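Local coordinates for protein endo alpha-1,4 polygalactosaminidase (Neosartorya fumigata, PDB 6OJ1) that hydrolyses alpha-1,4-linked galactosamine polymers from within the chain, as a fungal GH114 glycoside hydrolase that disrupts microbial biofilms, at residues C84-G89 against D132-A137; F172-A177 against K198-S203. All blocks are in the same frame, centred on the assembly; numbering follows the deposited sequence.

Both contacts are buried in a (beta/alpha)-barrel, but contact 1 joins a strand to a helix, contact 2 a helix to the turn before a strand. Contact 1 packs helix 124-140 on strand 81-87, with the F86 ring packed by the L134 methyl and the R133 hydrocarbon stem. In contact 2, helix 163-179 meets the 3-10 turn and loop (198-201) ahead of the strand that S203 belongs to, and an amide-amide hydrogen bond joins the apolar packing; its N175 is partly exposed and a glycan lies close to N199. The two lie side by side, their centres about 13 Å apart, and the helices touch directly where L134 CD1 comes within 3.5 Å of A176 CB.

Contact 1 (C84-G89 against D132-A137); sequences CYFSAG and DRLDMA
Strand 84-87 and helix 132-137 run nearly antiparallel, with 165° between their N-to-C directions and 10.1 Å between their axes at closest approach; F86 and R133 carry the nearest CA atoms, 8.1 Å apart. F86 is the main strand residue in the interface. Its CG stands between the backbone N and the carbonyl carbon (chi1 70°), and the side chain leaves the strand toward the helix, which puts the ring among the R133 and L134 side chains. R133 CB lies over one face of that ring, while R133 CD reaches F86 CD2 at 4.0 Å. Against the ring face it is thus the hydrocarbon stem that packs, and the guanidinium plane stands 87° from the ring plane, which excludes a parallel stack. L134 adds a methyl: CD2 sits 3.8 Å from F86 CE1 and approaches the ring obliquely, the two side chains crossing at about a right angle.

The R133 chain is extended from CG to NE and carries the guanidinium along the strand to S87. There S87 O lies in the guanidinium plane at its edge, 2.9 Å from R133 NH1, but the angle is too poor for a hydrogen bond. The firmer polar tie of R133 is the salt bridge from NE to D97, which probably limits the group's rotation. S87 OG is hydrogen-bonded to S90 and N149.

The arrangement is the strand-to-helix packing of a (beta/alpha)-barrel. Strand 81-87 lies between strands 59-63 and 144-148 in the sheet, and the C84-C142 disulfide ties it to the chain just beyond helix 124-140. F86 and A137 both touch V145 of strand 144-148, R133 touches F65 and F101 in loops, and A88 meets F169 on the adjacent helix 163-179.

Contact 2 (F172-A177 against K198-S203); sequences FLANAA and KNMQWS
A174 and N199 carry the nearest CA atoms, 6.1 Å apart, and their side chains touch directly. The A174 methyl packs on the N199 amide carbon, with A174 CB 3.6 Å from N199 CG, and, as the purely apolar contact, on M200, with A174 CB 3.7 Å from M200 CE. M200 starts away from the helix, but its chain is bent at chi2 and chi3, which brings the terminal methyl back to A174. Strand 183-187 also borders this packing, through I184 against A174 and L186 against M200.

This is the outer layer of the (beta/alpha)-barrel: helix 163-179 packs against the 3-10 turn and loop of 198-201, ahead of the strand that S203 belongs to, the next in the sheet after 183-187.

The polar part is one amide-amide hydrogen bond, N199 ND2 to N175 OD1, 3.1 Å long with an N-H...O angle of 150°. The donor sits above the N175 carbonyl plane, and the two amide planes are 67° apart. T30 further holds both amides, its OG1 bonding N175 OD1 and its N bonding N199 OD1, while N199 ND2 also bonds N171 OD1 of the same helix.

Contact 1 (C84-G89 against D132-A137)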
# COMPACT_ATOMS: atom_id res chain seq x y z
N CYS A 84 -0.30 0.48 -8.18
CA CYS A 84 -1.28 1.55 -8.09
C CYS A 84 -1.91 1.52 -6.71
O CYS A 84 -2.59 0.54 -6.34
CB CYS A 84 -2.32 1.42 -9.19
SG CYS A 84 -1.55 1.78 -10.80
N TYR A 85 -1.66 2.57 -5.94
CA TYR A 85 -2.19 2.74 -4.59
C TYR A 85 -3.65 3.17 -4.63
O TYR A 85 -4.03 4.04 -5.41
CB TYR A 85 -1.35 3.80 -3.86
CG TYR A 85 -2.01 4.30 -2.59
CD1 TYR A 85 -2.92 5.37 -2.62
CD2 TYR A 85 -1.76 3.69 -1.37
CE1 TYR A 85 -3.56 5.81 -1.46
CE2 TYR A 85 -2.38 4.13 -0.21
CZ TYR A 85 -3.29 5.19 -0.26
OH TYR A 85 -3.93 5.61 0.89
N PHE A 86 -4.47 2.59 -3.75
CA PHE A 86 -5.78 3.17 -3.48
C PHE A 86 -6.18 2.73 -2.08
O PHE A 86 -5.61 1.80 -1.52
CB PHE A 86 -6.82 2.75 -4.52
CG PHE A 86 -7.23 1.27 -4.43
CD1 PHE A 86 -6.49 0.30 -5.10
CD2 PHE A 86 -8.36 0.88 -3.72
CE1 PHE A 86 -6.87 -1.05 -5.03
CE2 PHE A 86 -8.74 -0.45 -3.64
CZ PHE A 86 -8.00 -1.42 -4.31
N SER A 87 -7.14 3.44 -1.50
CA SER A 87 -7.62 3.08 -0.17
C SER A 87 -8.78 2.12 -0.31
O SER A 87 -9.82 2.47 -0.87
CB SER A 87 -8.06 4.31 0.63
OG SER A 87 -8.45 3.88 1.93
N ALA A 88 -8.60 0.90 0.21
CA ALA A 88 -9.68 -0.07 0.18
C ALA A 88 -10.52 -0.05 1.45
O ALA A 88 -11.68 -0.45 1.42
CB ALA A 88 -9.11 -1.47 -0.05
N GLY A 89 -9.99 0.48 2.55
CA GLY A 89 -10.71 0.44 3.81
C GLY A 89 -11.15 1.78 4.35
O GLY A 89 -11.73 1.83 5.43
N ASP A 132 -14.82 -1.89 -8.93
CA ASP A 132 -14.75 -0.82 -9.93
C ASP A 132 -13.37 -0.17 -9.94
O ASP A 132 -12.84 0.17 -11.01
CB ASP A 132 -15.81 0.25 -9.65
CG ASP A 132 -17.24 -0.23 -9.83
OD1 ASP A 132 -17.47 -1.35 -10.33
OD2 ASP A 132 -18.15 0.54 -9.43
N ARG A 133 -12.77 0.04 -8.76
CA ARG A 133 -11.44 0.64 -8.69
C ARG A 133 -10.39 -0.31 -9.26
O ARG A 133 -9.45 0.14 -9.93
CB ARG A 133 -11.10 1.03 -7.25
CG ARG A 133 -11.89 2.27 -6.77
CD ARG A 133 -11.66 2.59 -5.29
NE ARG A 133 -12.36 3.80 -4.88
CZ ARG A 133 -12.20 4.41 -3.71
NH1 ARG A 133 -11.37 3.91 -2.79
NH2 ARG A 133 -12.87 5.53 -3.45
N LEU A 134 -10.53 -1.62 -9.01
CA LEU A 134 -9.61 -2.59 -9.62
C LEU A 134 -9.76 -2.62 -11.14
O LEU A 134 -8.76 -2.79 -11.85
CB LEU A 134 -9.85 -3.99 -9.03
CG LEU A 134 -9.44 -4.12 -7.55
CD1 LEU A 134 -9.88 -5.51 -7.02
CD2 LEU A 134 -7.95 -3.91 -7.32
N ASP A 135 -10.99 -2.49 -11.65
CA ASP A 135 -11.19 -2.34 -13.08
C ASP A 135 -10.39 -1.15 -13.61
O ASP A 135 -9.71 -1.26 -14.64
CB ASP A 135 -12.68 -2.12 -13.41
CG ASP A 135 -13.52 -3.38 -13.31
OD1 ASP A 135 -12.99 -4.48 -13.06
OD2 ASP A 135 -14.75 -3.24 -13.49
N MET A 136 -10.47 -0.02 -12.91
CA MET A 136 -9.72 1.16 -13.34
C MET A 136 -8.21 0.89 -13.34
O MET A 136 -7.51 1.25 -14.28
CB MET A 136 -10.04 2.36 -12.45
CG MET A 136 -9.07 3.54 -12.77
SD MET A 136 -9.35 4.97 -11.71
CE MET A 136 -10.84 5.57 -12.46
N ALA A 137 -7.71 0.26 -12.27
CA ALA A 137 -6.28 -0.07 -12.22
C ALA A 137 -5.88 -0.95 -13.39
O ALA A 137 -4.86 -0.68 -14.06
CB ALA A 137 -5.94 -0.77 -10.90

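Contact 2 (F172-A177 against K198-S203)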
# COMPACT_ATOMS: atom_id res chain seq x y z
N PHE A 172 -10.53 -11.42 -0.85
CA PHE A 172 -11.44 -10.99 -1.91
C PHE A 172 -10.74 -10.04 -2.88
O PHE A 172 -10.83 -10.21 -4.11
CB PHE A 172 -12.67 -10.31 -1.29
CG PHE A 172 -13.42 -9.40 -2.22
CD1 PHE A 172 -14.38 -9.91 -3.07
CD2 PHE A 172 -13.20 -8.02 -2.20
CE1 PHE A 172 -15.10 -9.07 -3.92
CE2 PHE A 172 -13.91 -7.17 -3.03
CZ PHE A 172 -14.86 -7.70 -3.90
N LEU A 173 -10.06 -9.02 -2.35
CA LEU A 173 -9.31 -8.09 -3.19
C LEU A 173 -8.23 -8.82 -3.99
O LEU A 173 -8.02 -8.52 -5.17
CB LEU A 173 -8.68 -6.99 -2.34
CG LEU A 173 -9.61 -6.01 -1.62
CD1 LEU A 173 -8.78 -5.08 -0.73
CD2 LEU A 173 -10.44 -5.19 -2.63
N ALA A 174 -7.53 -9.78 -3.36
CA ALA A 174 -6.44 -10.48 -4.03
C ALA A 174 -6.96 -11.32 -5.19
O ALA A 174 -6.39 -11.31 -6.29
CB ALA A 174 -5.67 -11.37 -3.05
N ASN A 175 -8.04 -12.07 -4.96
CA ASN A 175 -8.60 -12.87 -6.04
C ASN A 175 -9.10 -11.99 -7.17
O ASN A 175 -8.94 -12.33 -8.35
CB ASN A 175 -9.72 -13.77 -5.49
CG ASN A 175 -9.19 -14.79 -4.51
OD1 ASN A 175 -8.02 -15.17 -4.55
ND2 ASN A 175 -10.06 -15.24 -3.61
N ALA A 176 -9.69 -10.84 -6.84
CA ALA A 176 -10.18 -9.92 -7.87
C ALA A 176 -9.03 -9.29 -8.64
O ALA A 176 -9.12 -9.12 -9.87
CB ALA A 176 -11.03 -8.82 -7.23
N ALA A 177 -7.97 -8.88 -7.94
CA ALA A 177 -6.80 -8.34 -8.63
C ALA A 177 -6.17 -9.40 -9.52
O ALA A 177 -5.84 -9.13 -10.68
CB ALA A 177 -5.78 -7.83 -7.60
N LYS A 198 -0.44 -16.27 1.32
CA LYS A 198 -0.37 -17.07 0.10
C LYS A 198 -0.93 -16.33 -1.11
O LYS A 198 -0.55 -16.62 -2.25
CB LYS A 198 -1.11 -18.40 0.28
CG LYS A 198 -0.45 -19.35 1.25
CD LYS A 198 -1.27 -20.62 1.39
N ASN A 199 -1.83 -15.37 -0.88
CA ASN A 199 -2.43 -14.58 -1.93
C ASN A 199 -1.66 -13.29 -2.20
O ASN A 199 -2.01 -12.56 -3.13
CB ASN A 199 -3.89 -14.23 -1.57
CG ASN A 199 -4.90 -14.83 -2.54
OD1 ASN A 199 -4.56 -15.21 -3.66
ND2 ASN A 199 -6.17 -14.89 -2.10
N MET A 200 -0.64 -12.98 -1.39
CA MET A 200 0.08 -11.71 -1.47
C MET A 200 1.36 -11.87 -2.27
O MET A 200 2.02 -12.91 -2.21
CB MET A 200 0.44 -11.18 -0.07
CG MET A 200 -0.74 -10.91 0.87
SD MET A 200 -1.87 -9.64 0.27
CE MET A 200 -3.17 -10.68 -0.43
N GLN A 201 1.74 -10.81 -3.00
CA GLN A 201 3.04 -10.79 -3.66
C GLN A 201 4.08 -9.96 -2.90
O GLN A 201 5.27 -10.04 -3.23
CB GLN A 201 2.92 -10.27 -5.10
CG GLN A 201 2.31 -11.29 -6.10
CD GLN A 201 0.89 -11.68 -5.76
OE1 GLN A 201 -0.04 -10.88 -5.86
NE2 GLN A 201 0.70 -12.94 -5.38
N TRP A 202 3.65 -9.19 -1.90
CA TRP A 202 4.57 -8.40 -1.08
C TRP A 202 3.83 -7.93 0.16
O TRP A 202 2.62 -8.09 0.29
CB TRP A 202 5.10 -7.17 -1.83
CG TRP A 202 4.00 -6.27 -2.33
CD1 TRP A 202 3.28 -5.36 -1.60
CD2 TRP A 202 3.48 -6.22 -3.66
NE1 TRP A 202 2.35 -4.73 -2.40
CE2 TRP A 202 2.44 -5.25 -3.67
CE3 TRP A 202 3.78 -6.89 -4.85
CZ2 TRP A 202 1.72 -4.93 -4.82
CZ3 TRP A 202 3.06 -6.58 -5.99
CH2 TRP A 202 2.04 -5.62 -5.97
N SER A 203 4.59 -7.30 1.05
CA SER A 203 4.10 -6.46 2.13
C SER A 203 4.50 -5.02 1.84
O SER A 203 5.62 -4.76 1.39
CB SER A 203 4.70 -6.90 3.47
OG SER A 203 4.55 -5.88 4.46